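Local coordinates for protein probable zinc protease (Pseudomonas aeruginosa, PDB 4NNZ) that probably acts as a metallopeptidase of the M16 family, as one subunit of a heterodimeric zinc protease, at residues A[171-174]-A[175-178]. Numbering follows the deposited sequence.
Sequences RMTI and DDLR
T173 and D176 meet at the start of helix 174-184, where the threonine sits at the N-cap. Its OG1, placed between the backbone N and the carbonyl carbon (chi1 78°), turns back over the first turn and accepts a weak bond from D176 N at 3.5 Å. The D176 carboxylate leans back beside the same hydroxyl, but its OD2 position is less certain, so any bond to it is doubtful; the same oxygen is modelled as the salt-bridge partner of R223 of the second subunit, and that link carries the same doubt.

The first i to i+4 backbone bonds of the helix follow: L177 N donates to T173 O at 3.3 Å, and R178 N donates to I174 O at 3.0 Å.

This N-cap opens helix 174-184 shortly after helix 166-171, in a part of the chain that belongs to the peptidase M16 family. R171 faces the second subunit too, its NH1 bonding to K224 O there, while its NE holds A167 O of its own chain.

On the buried flank, M172 and L177 bring their ends together, SD and CE each 4.2 Å from L177 CD2. In M172, CG anti to the backbone N (chi1 -178°) carries SD toward L177, and the bend at chi3 swings CE to the same methyl; both side chains rest on L49 of helix 49-56, and M172 also touches F121 and I125 of helix 118-137.

Around the turn from this pair, I174 packs against one face of the R178 guanidinium, its CD1 2.9 Å from the plane and offset toward the rim on the NH2 side. R178 also reaches D175 in a salt bridge, NH1 to OD1 at 3.3 Å: the nitrogen approaches from above the carboxylate plane, whereas the oxygen lies almost in the guanidinium plane.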
# COMPACT_ATOMS: atom_id res chain seq x y z
N ARG A 171 -11.07 0.89 13.54
CA ARG A 171 -10.17 1.40 14.53
C ARG A 171 -9.98 2.88 14.59
O ARG A 171 -9.23 3.34 15.38
CB ARG A 171 -8.82 0.73 14.39
CG ARG A 171 -8.84 -0.71 14.80
CD ARG A 171 -7.65 -1.46 14.30
NE ARG A 171 -7.46 -1.34 12.89
CZ ARG A 171 -6.41 -1.80 12.25
NH1 ARG A 171 -5.48 -2.43 12.91
NH2 ARG A 171 -6.30 -1.67 10.96
N MET A 172 -10.66 3.63 13.75
CA MET A 172 -10.44 5.06 13.65
C MET A 172 -10.90 5.79 14.88
O MET A 172 -11.78 5.34 15.56
CB MET A 172 -11.13 5.59 12.41
CG MET A 172 -10.97 7.06 12.14
SD MET A 172 -11.51 7.46 10.49
CE MET A 172 -13.16 7.98 10.77
N THR A 173 -10.29 6.91 15.18
CA THR A 173 -10.65 7.64 16.36
C THR A 173 -10.74 9.11 16.12
O THR A 173 -10.36 9.59 15.12
CB THR A 173 -9.76 7.39 17.57
OG1 THR A 173 -8.56 8.11 17.42
CG2 THR A 173 -9.44 5.98 17.69
N ILE A 174 -11.30 9.80 17.08
CA ILE A 174 -11.53 11.21 16.99
C ILE A 174 -10.26 11.98 16.88
O ILE A 174 -10.17 12.94 16.17
CB ILE A 174 -12.32 11.69 18.21
CG1 ILE A 174 -12.82 13.08 17.97
CG2 ILE A 174 -11.47 11.70 19.45
CD1 ILE A 174 -13.57 13.61 19.15
N ASP A 175 -9.28 11.55 17.65
CA ASP A 175 -7.99 12.16 17.65
C ASP A 175 -7.32 12.03 16.33
O ASP A 175 -6.68 12.93 15.88
CB ASP A 175 -7.18 11.65 18.79
CG ASP A 175 -7.54 12.34 20.06
OD1 ASP A 175 -7.45 13.57 20.10
OD2 ASP A 175 -7.95 11.67 21.02
N ASP A 176 -7.51 10.90 15.68
CA ASP A 176 -6.93 10.68 14.39
C ASP A 176 -7.49 11.66 13.39
O ASP A 176 -6.78 12.15 12.55
CB ASP A 176 -7.17 9.25 13.94
CG ASP A 176 -6.44 8.25 14.79
OD1 ASP A 176 -5.45 8.61 15.41
OD2 ASP A 176 -6.86 7.10 14.85
N LEU A 177 -8.78 11.91 13.47
CA LEU A 177 -9.44 12.89 12.66
C LEU A 177 -9.03 14.31 12.91
O LEU A 177 -8.89 15.06 12.01
CB LEU A 177 -10.94 12.75 12.83
CG LEU A 177 -11.76 11.84 11.94
CD1 LEU A 177 -13.08 12.48 11.69
CD2 LEU A 177 -11.09 11.63 10.62
N ARG A 178 -8.86 14.68 14.16
CA ARG A 178 -8.45 16.02 14.49
C ARG A 178 -7.10 16.31 13.96
O ARG A 178 -6.81 17.40 13.54
CB ARG A 178 -8.37 16.18 16.00
CG ARG A 178 -9.69 16.24 16.70
CD ARG A 178 -9.52 16.60 18.15
NE ARG A 178 -10.80 16.74 18.82
CZ ARG A 178 -11.18 15.97 19.82
NH1 ARG A 178 -10.40 15.01 20.25
NH2 ARG A 178 -12.35 16.16 20.39